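Local coordinates for protein putative alpha-L-fucosidase (Bacteroides thetaiotaomicron VPI-5482, PDB 3GZA) that probably hydrolyses alpha-L-fucosidic linkages, as a glycosyl hydrolase family 29 member with a TIM-barrel domain followed by a beta-sandwich domain, at residues H13-W17 / R214-R218; K74-L78 / Y177-F181; V368-Q374 / H407-F413. One frame throughout, in Å; residues are numbered along the deposited sequence.

Contact 1: H13-W17 / R214-R218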
loop_
_atom_site.group_PDB
_atom_site.type_symbol
_atom_site.label_atom_id
_atom_site.label_comp_id
_atom_site.label_asym_id
_atom_site.label_seq_id
_atom_site.Cartn_x
_atom_site.Cartn_y
_atom_site.Cartn_z
ATOM N N HIS A 13 23.643 27.272 -7.926
ATOM C CA HIS A 13 22.273 26.806 -8.100
ATOM C C HIS A 13 21.259 27.555 -7.222
ATOM O O HIS A 13 20.046 27.360 -7.362
ATOM C CB HIS A 13 22.167 25.286 -7.919
ATOM C CG HIS A 13 22.110 24.838 -6.491
ATOM N ND1 HIS A 13 23.228 24.772 -5.690
ATOM C CD2 HIS A 13 21.063 24.414 -5.735
ATOM C CE1 HIS A 13 22.858 24.340 -4.486
ATOM N NE2 HIS A 13 21.556 24.112 -4.490
ATOM N N GLN A 14 21.744 28.413 -6.318
ATOM C CA GLN A 14 20.858 29.212 -5.497
ATOM C C GLN A 14 20.488 30.528 -6.192
ATOM O O GLN A 14 19.554 31.193 -5.756
ATOM C CB GLN A 14 21.478 29.514 -4.128
ATOM C CG GLN A 14 21.452 28.321 -3.176
ATOM C CD GLN A 14 22.196 28.578 -1.889
ATOM O OE1 GLN A 14 23.398 28.896 -1.888
ATOM N NE2 GLN A 14 21.469 28.459 -0.762
ATOM N N LEU A 15 21.172 30.898 -7.274
ATOM C CA LEU A 15 20.836 32.175 -7.931
ATOM C C LEU A 15 19.383 32.161 -8.432
ATOM O O LEU A 15 18.663 33.163 -8.289
ATOM C CB LEU A 15 21.829 32.502 -9.041
ATOM C CG LEU A 15 23.272 32.750 -8.569
ATOM C CD1 LEU A 15 24.146 33.054 -9.792
ATOM C CD2 LEU A 15 23.370 33.916 -7.600
ATOM N N LYS A 16 18.915 31.016 -8.937
ATOM C CA LYS A 16 17.538 30.914 -9.464
ATOM C C LYS A 16 16.495 31.035 -8.378
ATOM O O LYS A 16 15.361 31.294 -8.670
ATOM C CB LYS A 16 17.322 29.626 -10.270
ATOM C CG LYS A 16 17.606 28.338 -9.527
ATOM C CD LYS A 16 17.222 27.103 -10.324
ATOM C CE LYS A 16 17.529 25.850 -9.548
ATOM N NZ LYS A 16 18.994 25.691 -9.393
ATOM N N TRP A 17 16.888 30.806 -7.115
ATOM C CA TRP A 17 15.997 30.989 -5.971
ATOM C C TRP A 17 15.692 32.482 -5.841
ATOM O O TRP A 17 14.515 32.916 -5.812
ATOM C CB TRP A 17 16.654 30.448 -4.676
ATOM C CG TRP A 17 15.881 30.851 -3.506
ATOM C CD1 TRP A 17 16.217 31.825 -2.604
ATOM C CD2 TRP A 17 14.582 30.378 -3.120
ATOM N NE1 TRP A 17 15.196 31.990 -1.701
ATOM C CE2 TRP A 17 14.202 31.102 -1.972
ATOM C CE3 TRP A 17 13.704 29.405 -3.625
ATOM C CZ2 TRP A 17 12.998 30.889 -1.346
ATOM C CZ3 TRP A 17 12.498 29.236 -3.023
ATOM C CH2 TRP A 17 12.166 29.959 -1.886
ATOM N N ARG A 214 21.288 20.053 5.902
ATOM C CA ARG A 214 21.239 21.025 4.831
ATOM C C ARG A 214 19.881 21.578 4.487
ATOM O O ARG A 214 18.903 20.836 4.374
ATOM C CB ARG A 214 21.794 20.318 3.571
ATOM C CG ARG A 214 21.820 21.181 2.331
ATOM C CD ARG A 214 22.322 20.402 1.165
ATOM N NE ARG A 214 22.083 21.028 -0.132
ATOM C CZ ARG A 214 22.368 20.443 -1.290
ATOM N NH1 ARG A 214 22.987 19.275 -1.341
ATOM N NH2 ARG A 214 22.099 21.054 -2.430
ATOM N N ALA A 215 19.825 22.892 4.263
ATOM C CA ALA A 215 18.659 23.584 3.720
ATOM C C ALA A 215 19.211 24.623 2.741
ATOM O O ALA A 215 20.074 25.421 3.103
ATOM C CB ALA A 215 17.876 24.288 4.779
ATOM N N ASP A 216 18.733 24.548 1.500
ATOM C CA ASP A 216 19.151 25.528 0.493
ATOM C C ASP A 216 18.390 26.849 0.546
ATOM O O ASP A 216 18.778 27.822 -0.120
ATOM C CB ASP A 216 19.133 24.922 -0.887
ATOM C CG ASP A 216 20.230 23.912 -1.107
ATOM O OD1 ASP A 216 21.187 23.785 -0.304
ATOM O OD2 ASP A 216 20.174 23.263 -2.194
ATOM N N PHE A 217 17.360 26.897 1.373
ATOM C CA PHE A 217 16.663 28.114 1.733
ATOM C C PHE A 217 15.963 27.798 3.042
ATOM O O PHE A 217 15.976 26.626 3.463
ATOM C CB PHE A 217 15.744 28.631 0.618
ATOM C CG PHE A 217 14.698 27.675 0.177
ATOM C CD1 PHE A 217 13.558 27.562 0.886
ATOM C CD2 PHE A 217 14.863 26.912 -0.984
ATOM C CE1 PHE A 217 12.603 26.720 0.512
ATOM C CE2 PHE A 217 13.908 26.073 -1.381
ATOM C CZ PHE A 217 12.760 25.990 -0.659
ATOM N N ARG A 218 15.400 28.800 3.710
ATOM C CA ARG A 218 14.761 28.591 5.011
ATOM C C ARG A 218 13.347 29.108 4.969
ATOM O O ARG A 218 13.100 30.128 4.351
ATOM C CB ARG A 218 15.488 29.317 6.159
ATOM C CG ARG A 218 15.512 30.854 6.025
ATOM C CD ARG A 218 16.366 31.486 7.082
ATOM N NE ARG A 218 15.998 32.901 7.199
ATOM C CZ ARG A 218 16.603 33.919 6.591
ATOM N NH1 ARG A 218 17.731 33.742 5.885
ATOM N NH2 ARG A 218 16.116 35.140 6.755
#
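His13 reaches the 214-218 loop through its ring edge. His13 NE2 donates to Asp216 OD2 at 2.8 Å, almost straight at 174°. The acceptor lies in the imidazole plane, but the carboxylate is turned: the donor comes from above its plane. With chi1 at 81°, CG sits between the backbone N and the carbonyl carbon, and this brings the ring up to the aspartate. Arg214 holds the same carboxylate side-on. Arg214 NE meets Asp216 OD1 at 2.9 Å, and its NH2 uses the syn lone pair of OD2. OD2 thus takes two side-chain donors, and the backbone N of Phe208 is a further donor. This gathering of donors is likely to keep Asp216 ionised. Arg214 NH1 turns the other way, to Asn200 and Glu196. Gln14 sends an extended side chain to the backbone of the loop. Gln14 NE2 donates to Asp216 O at 2.8 Å and also binds Trp265 O. Asp216 is therefore held at both its carboxylate and its carbonyl. Trp17 lays the six-membered ring of its indole on the Phe217 ring. The stack is face to face, with centroids 4.0 Å apart and planes at 3°. Trp17 CH2 lies over the centre of the Phe217 ring, and Phe217 CB covers the indole five-membered ring. An alanine in place of Trp17 would probably open a gap beside Phe217 and leave its ring free to tilt. Met178 of strand 178-181 packs against both rings. The arrangement joins helix 15-20 and the residues just before it to the loop between strands 207-209 and 218-219. It is a buried polar cluster beside an aromatic stack, inside the TIM-barrel domain expected of this fucosidase family.

Contact 2: K74-L78 / Y177-F181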
loop_
_atom_site.group_PDB
_atom_site.type_symbol
_atom_site.label_atom_id
_atom_site.label_comp_id
_atom_site.label_asym_id
_atom_site.label_seq_id
_atom_site.Cartn_x
_atom_site.Cartn_y
_atom_site.Cartn_z
ATOM N N LYS A 74 7.444 31.964 -11.201
ATOM C CA LYS A 74 8.504 31.502 -12.092
ATOM C C LYS A 74 8.810 30.019 -11.904
ATOM O O LYS A 74 9.581 29.431 -12.687
ATOM C CB LYS A 74 9.774 32.369 -11.973
ATOM C CG LYS A 74 9.533 33.823 -12.309
ATOM C CD LYS A 74 9.076 34.009 -13.744
ATOM C CE LYS A 74 8.878 35.490 -14.077
ATOM N NZ LYS A 74 10.120 36.242 -13.914
ATOM N N PHE A 75 8.331 29.467 -10.792
ATOM C CA PHE A 75 8.493 28.045 -10.506
ATOM C C PHE A 75 7.196 27.543 -9.940
ATOM O O PHE A 75 6.373 28.335 -9.431
ATOM C CB PHE A 75 9.668 27.744 -9.573
ATOM C CG PHE A 75 9.526 28.322 -8.215
ATOM C CD1 PHE A 75 10.105 29.553 -7.931
ATOM C CD2 PHE A 75 8.989 27.606 -7.176
ATOM C CE1 PHE A 75 10.030 30.092 -6.677
ATOM C CE2 PHE A 75 8.912 28.129 -5.918
ATOM C CZ PHE A 75 9.481 29.381 -5.652
ATOM N N ALA A 76 6.970 26.236 -10.041
ATOM C CA ALA A 76 5.701 25.632 -9.554
ATOM C C ALA A 76 6.069 24.237 -9.032
ATOM O O ALA A 76 6.836 23.524 -9.653
ATOM C CB ALA A 76 4.624 25.553 -10.672
ATOM N N VAL A 77 5.504 23.911 -7.887
ATOM C CA VAL A 77 5.784 22.674 -7.153
ATOM C C VAL A 77 4.496 21.923 -6.906
ATOM O O VAL A 77 3.481 22.513 -6.560
ATOM C CB VAL A 77 6.462 23.046 -5.805
ATOM C CG1 VAL A 77 6.829 21.810 -4.958
ATOM C CG2 VAL A 77 7.709 23.939 -6.026
ATOM N N LEU A 78 4.537 20.594 -7.042
ATOM C CA LEU A 78 3.407 19.727 -6.771
ATOM C C LEU A 78 3.698 18.726 -5.683
ATOM O O LEU A 78 4.784 18.184 -5.630
ATOM C CB LEU A 78 3.075 18.915 -8.049
ATOM C CG LEU A 78 1.985 17.853 -7.924
ATOM C CD1 LEU A 78 0.608 18.436 -7.499
ATOM C CD2 LEU A 78 1.820 16.987 -9.228
ATOM N N TYR A 177 13.606 22.140 -9.973
ATOM C CA TYR A 177 13.905 23.408 -9.331
ATOM C C TYR A 177 14.224 23.197 -7.874
ATOM O O TYR A 177 15.176 23.772 -7.370
ATOM C CB TYR A 177 12.694 24.339 -9.510
ATOM C CG TYR A 177 12.922 25.727 -8.965
ATOM C CD1 TYR A 177 13.592 26.685 -9.698
ATOM C CD2 TYR A 177 12.377 26.118 -7.728
ATOM C CE1 TYR A 177 13.791 27.981 -9.199
ATOM C CE2 TYR A 177 12.617 27.400 -7.227
ATOM C CZ TYR A 177 13.272 28.339 -7.984
ATOM O OH TYR A 177 13.445 29.621 -7.490
HETATM N N MSE A 178 13.363 22.439 -7.204
HETATM C CA MSE A 178 13.593 22.094 -5.819
HETATM C C MSE A 178 12.936 20.760 -5.541
HETATM O O MSE A 178 12.049 20.311 -6.312
HETATM C CB MSE A 178 12.911 23.105 -4.863
HETATM C CG MSE A 178 11.432 23.121 -4.848
HETATM SE SE MSE A 178 10.655 24.109 -3.421
HETATM C CE MSE A 178 11.097 25.902 -3.996
ATOM N N ILE A 179 13.401 20.156 -4.449
ATOM C CA ILE A 179 12.747 19.026 -3.778
ATOM C C ILE A 179 12.450 19.608 -2.396
ATOM O O ILE A 179 13.374 20.062 -1.714
ATOM C CB ILE A 179 13.570 17.752 -3.610
ATOM C CG1 ILE A 179 13.782 17.055 -4.975
ATOM C CG2 ILE A 179 12.890 16.817 -2.580
ATOM C CD1 ILE A 179 12.537 16.515 -5.679
ATOM N N TRP A 180 11.167 19.619 -2.030
ATOM C CA TRP A 180 10.659 20.149 -0.778
ATOM C C TRP A 180 10.047 19.011 0.005
ATOM O O TRP A 180 9.067 18.416 -0.415
ATOM C CB TRP A 180 9.565 21.168 -1.074
ATOM C CG TRP A 180 8.874 21.883 0.078
ATOM C CD1 TRP A 180 8.870 21.549 1.415
ATOM C CD2 TRP A 180 8.007 23.020 -0.041
ATOM N NE1 TRP A 180 8.120 22.432 2.126
ATOM C CE2 TRP A 180 7.568 23.346 1.260
ATOM C CE3 TRP A 180 7.582 23.807 -1.120
ATOM C CZ2 TRP A 180 6.713 24.400 1.507
ATOM C CZ3 TRP A 180 6.731 24.866 -0.866
ATOM C CH2 TRP A 180 6.262 25.119 0.425
ATOM N N PHE A 181 10.620 18.714 1.150
ATOM C CA PHE A 181 10.089 17.693 2.034
ATOM C C PHE A 181 9.216 18.333 3.093
ATOM O O PHE A 181 9.621 19.347 3.699
ATOM C CB PHE A 181 11.216 16.950 2.707
ATOM C CG PHE A 181 12.035 16.120 1.757
ATOM C CD1 PHE A 181 11.590 14.870 1.405
ATOM C CD2 PHE A 181 13.269 16.533 1.305
ATOM C CE1 PHE A 181 12.332 14.051 0.546
ATOM C CE2 PHE A 181 14.003 15.717 0.399
ATOM C CZ PHE A 181 13.507 14.487 0.041
#
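Phe75 and Tyr177 meet through contrasting first torsions. Phe75 has CG between its backbone N and carbonyl carbon (chi1 64°), whereas Tyr177 turns CG opposite its backbone N (chi1 -176°). The two rings are thereby laid over one another inside the TIM barrel. Strands 75-79 and 178-181 are not direct neighbours there: strand 124-129 pairs with both. The axes of strand segments 75-78 and 178-181 come within 8.6 Å, with their directions 41° apart, so side chains make the contact. The aromatic pair is an offset stack, with centroids 4.3 Å apart and planes at 15°. Tyr177 CE2 sits over the Phe75 face toward its rim. In return, Phe75 CB lies over the centre of the Tyr177 ring as a CH-pi contact. The Tyr177 hydroxyl lies above the rim of the Phe75 ring, near CD1 and CE1, and has its polar partner in Lys16 O of helix 15-20. Further along, selenomethionine Met178 lies between the strands, touching Phe75 and Val77. Its chain bends at chi3, which carries the methyl Met178 CE to Phe75 CE2 at 3.7 Å. Trp180 is the last residue to join, and its indole NE1 binds a sulfonate oxygen of a bound HEPES molecule, probably from the crystallisation liquor. Val77 offers one methyl to each of two partners: CG2 meets Met178 SE at 3.9 Å, while CG1 approaches Trp180 CE3 more loosely, at 4.4 Å.

Contact 3: V368-Q374 / H407-F413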
loop_
_atom_site.group_PDB
_atom_site.type_symbol
_atom_site.label_atom_id
_atom_site.label_comp_id
_atom_site.label_asym_id
_atom_site.label_seq_id
_atom_site.Cartn_x
_atom_site.Cartn_y
_atom_site.Cartn_z
ATOM N N VAL A 368 6.945 61.205 -6.411
ATOM C CA VAL A 368 7.640 59.926 -6.210
ATOM C C VAL A 368 7.208 59.378 -4.857
ATOM O O VAL A 368 7.143 60.134 -3.899
ATOM C CB VAL A 368 9.180 60.080 -6.196
ATOM C CG1 VAL A 368 9.853 58.705 -6.112
ATOM C CG2 VAL A 368 9.663 60.812 -7.418
ATOM N N ASN A 369 6.895 58.079 -4.778
ATOM C CA ASN A 369 6.537 57.467 -3.478
ATOM C C ASN A 369 7.075 56.056 -3.249
ATOM O O ASN A 369 6.802 55.432 -2.208
ATOM C CB ASN A 369 5.024 57.500 -3.237
ATOM C CG ASN A 369 4.271 56.575 -4.133
ATOM O OD1 ASN A 369 4.587 56.449 -5.307
ATOM N ND2 ASN A 369 3.248 55.920 -3.589
ATOM N N TYR A 370 7.820 55.539 -4.221
ATOM C CA TYR A 370 8.404 54.219 -4.099
ATOM C C TYR A 370 9.752 54.178 -4.754
ATOM O O TYR A 370 10.051 54.921 -5.672
ATOM C CB TYR A 370 7.619 53.157 -4.873
ATOM C CG TYR A 370 6.431 52.477 -4.283
ATOM C CD1 TYR A 370 6.559 51.275 -3.631
ATOM C CD2 TYR A 370 5.156 52.973 -4.485
ATOM C CE1 TYR A 370 5.472 50.610 -3.137
ATOM C CE2 TYR A 370 4.046 52.301 -3.998
ATOM C CZ TYR A 370 4.208 51.124 -3.328
ATOM O OH TYR A 370 3.118 50.415 -2.872
ATOM N N CYS A 371 10.600 53.314 -4.216
ATOM C CA CYS A 371 11.918 53.038 -4.772
ATOM C C CYS A 371 12.162 51.550 -4.691
ATOM O O CYS A 371 11.637 50.892 -3.797
ATOM C CB CYS A 371 13.027 53.719 -3.974
ATOM S SG CYS A 371 13.143 55.473 -4.153
ATOM N N ILE A 372 12.974 51.027 -5.602
ATOM C CA ILE A 372 13.402 49.646 -5.562
ATOM C C ILE A 372 14.913 49.712 -5.588
ATOM O O ILE A 372 15.467 50.553 -6.286
ATOM C CB ILE A 372 12.833 48.823 -6.739
ATOM C CG1 ILE A 372 11.336 48.576 -6.490
ATOM C CG2 ILE A 372 13.594 47.508 -6.953
ATOM C CD1 ILE A 372 10.673 47.743 -7.536
ATOM N N ILE A 373 15.550 48.872 -4.766
ATOM C CA ILE A 373 17.008 48.755 -4.742
ATOM C C ILE A 373 17.305 47.279 -4.846
ATOM O O ILE A 373 16.631 46.474 -4.212
ATOM C CB ILE A 373 17.632 49.232 -3.433
ATOM C CG1 ILE A 373 16.972 50.518 -2.929
ATOM C CG2 ILE A 373 19.203 49.368 -3.590
ATOM C CD1 ILE A 373 17.343 50.867 -1.477
ATOM N N GLN A 374 18.272 46.917 -5.678
ATOM C CA GLN A 374 18.690 45.522 -5.813
ATOM C C GLN A 374 20.196 45.423 -5.855
ATOM O O GLN A 374 20.837 46.184 -6.581
ATOM C CB GLN A 374 18.153 44.898 -7.108
ATOM C CG GLN A 374 16.658 44.861 -7.280
ATOM C CD GLN A 374 16.263 44.030 -8.486
ATOM O OE1 GLN A 374 16.032 44.584 -9.556
ATOM N NE2 GLN A 374 16.258 42.706 -8.351
ATOM N N HIS A 407 18.631 40.762 -2.773
ATOM C CA HIS A 407 18.135 40.646 -4.129
ATOM C C HIS A 407 17.168 41.760 -4.504
ATOM O O HIS A 407 17.263 42.310 -5.597
ATOM C CB HIS A 407 17.525 39.282 -4.377
ATOM C CG HIS A 407 16.860 39.204 -5.707
ATOM N ND1 HIS A 407 17.594 39.172 -6.869
ATOM C CD2 HIS A 407 15.558 39.320 -6.069
ATOM C CE1 HIS A 407 16.756 39.187 -7.895
ATOM N NE2 HIS A 407 15.530 39.307 -7.438
ATOM N N LYS A 408 16.280 42.127 -3.573
ATOM C CA LYS A 408 15.323 43.184 -3.831
ATOM C C LYS A 408 14.764 43.793 -2.567
ATOM O O LYS A 408 14.402 43.081 -1.642
ATOM C CB LYS A 408 14.163 42.684 -4.697
ATOM C CG LYS A 408 13.134 43.754 -5.111
ATOM C CD LYS A 408 12.207 43.203 -6.181
ATOM C CE LYS A 408 12.805 43.317 -7.621
ATOM N NZ LYS A 408 11.821 42.833 -8.664
ATOM N N ARG A 409 14.666 45.120 -2.584
ATOM C CA ARG A 409 14.125 45.904 -1.503
ATOM C C ARG A 409 13.116 46.813 -2.154
ATOM O O ARG A 409 13.481 47.539 -3.103
ATOM C CB ARG A 409 15.210 46.768 -0.850
ATOM C CG ARG A 409 14.738 47.658 0.315
ATOM C CD ARG A 409 14.431 46.856 1.526
ATOM N NE ARG A 409 13.860 47.658 2.594
ATOM C CZ ARG A 409 12.665 47.487 3.144
ATOM N NH1 ARG A 409 11.811 46.570 2.730
ATOM N NH2 ARG A 409 12.293 48.291 4.125
ATOM N N ILE A 410 11.886 46.811 -1.634
ATOM C CA ILE A 410 10.867 47.766 -2.088
ATOM C C ILE A 410 10.646 48.702 -0.936
ATOM O O ILE A 410 10.350 48.253 0.156
ATOM C CB ILE A 410 9.547 47.073 -2.514
ATOM C CG1 ILE A 410 9.802 46.189 -3.740
ATOM C CG2 ILE A 410 8.410 48.121 -2.870
ATOM C CD1 ILE A 410 8.675 45.236 -4.107
ATOM N N GLU A 411 10.801 50.003 -1.186
ATOM C CA GLU A 411 10.554 51.038 -0.189
ATOM C C GLU A 411 9.381 51.897 -0.651
ATOM O O GLU A 411 9.341 52.318 -1.789
ATOM C CB GLU A 411 11.776 51.933 -0.062
ATOM C CG GLU A 411 12.951 51.387 0.772
ATOM C CD GLU A 411 12.730 51.486 2.282
ATOM O OE1 GLU A 411 11.585 51.746 2.730
ATOM O OE2 GLU A 411 13.746 51.338 3.021
ATOM N N LYS A 412 8.464 52.180 0.266
ATOM C CA LYS A 412 7.287 53.012 0.002
ATOM C C LYS A 412 7.293 54.089 1.040
ATOM O O LYS A 412 7.516 53.817 2.208
ATOM C CB LYS A 412 6.027 52.182 0.175
ATOM C CG LYS A 412 4.694 52.898 -0.144
ATOM C CD LYS A 412 3.533 51.910 0.069
ATOM C CE LYS A 412 2.194 52.430 -0.361
ATOM N NZ LYS A 412 1.740 53.571 0.469
ATOM N N PHE A 413 7.006 55.320 0.631
ATOM C CA PHE A 413 7.029 56.440 1.550
ATOM C C PHE A 413 5.995 57.454 1.117
ATOM O O PHE A 413 5.425 57.333 0.045
ATOM C CB PHE A 413 8.443 57.053 1.604
ATOM C CG PHE A 413 9.112 57.165 0.256
ATOM C CD1 PHE A 413 8.922 58.280 -0.540
ATOM C CD2 PHE A 413 9.899 56.144 -0.222
ATOM C CE1 PHE A 413 9.521 58.378 -1.792
ATOM C CE2 PHE A 413 10.508 56.246 -1.468
ATOM C CZ PHE A 413 10.303 57.355 -2.254
HETATM O O HOH W 1 3.094 56.164 -0.464
HETATM O O HOH W 2 13.538 43.350 -10.930
#
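Phe413 lays its ring over the backbone of Asn369 and Tyr370, two residues that form a classic beta bulge. The bulge lies on the side paired with strand 434-440, where both residues face Tyr440; Phe413 covers it from the other neighbouring strand. Asn369 O lies over the centre of the ring, and the same oxygen accepts from Phe413 N at 2.8 Å. The two strands are antiparallel throughout. Cys371 with Glu411 and Ile373 with Arg409 are hydrogen-bonded pairs, each with two backbone bonds. Between them, Ile372 and Ile410 lie side by side and touch through their CG1 atoms. Tyr370 shares that face, and Lys412 stretches its chain across the phenol ring. With chi1 at -177°, Lys412 extends away from its backbone N, and CG comes over the ring 3.9 Å from the Tyr370 ring centroid. A water links Lys412 NZ, Asn369 ND2 and Phe413 O, while Asn369 OD1 accepts from Val442 N. At the other end, Gln374 NE2 donates to His407 O at 3.0 Å and also sits over one face of the His407 imidazole. A second water joins Gln374 OE1 to Lys408 NZ, and Glu21 binds both Lys408 and His407. Strand 409-418 is outermost in its four-stranded sheet within this chain, and 366-375 lies between it and 434-440. Phe344 of helix 327-344 packs on the Ile372 and Ile410 face, while Leu421 and Leu423 of strand 420-428 meet Cys371 and Ile373 on the other.

Contacts 1 and 2 belong to the TIM-barrel domain, with centres about 11 Å apart. They touch through residues of helix 15-20 and strand 178-181. Along the chain, both segments of contact 2 fall between the two segments of contact 1. The two contacts adjoin, bringing helix 15-20 against strand 178-181. Contact 3 comes later in the chain, in the C-terminal beta-sandwich domain. Its centre is about 24 Å from that of contact 1 and about 28 Å from that of contact 2, and it touches neither. The protein thus combines a probable catalytic barrel with a separate sandwich domain packed against it.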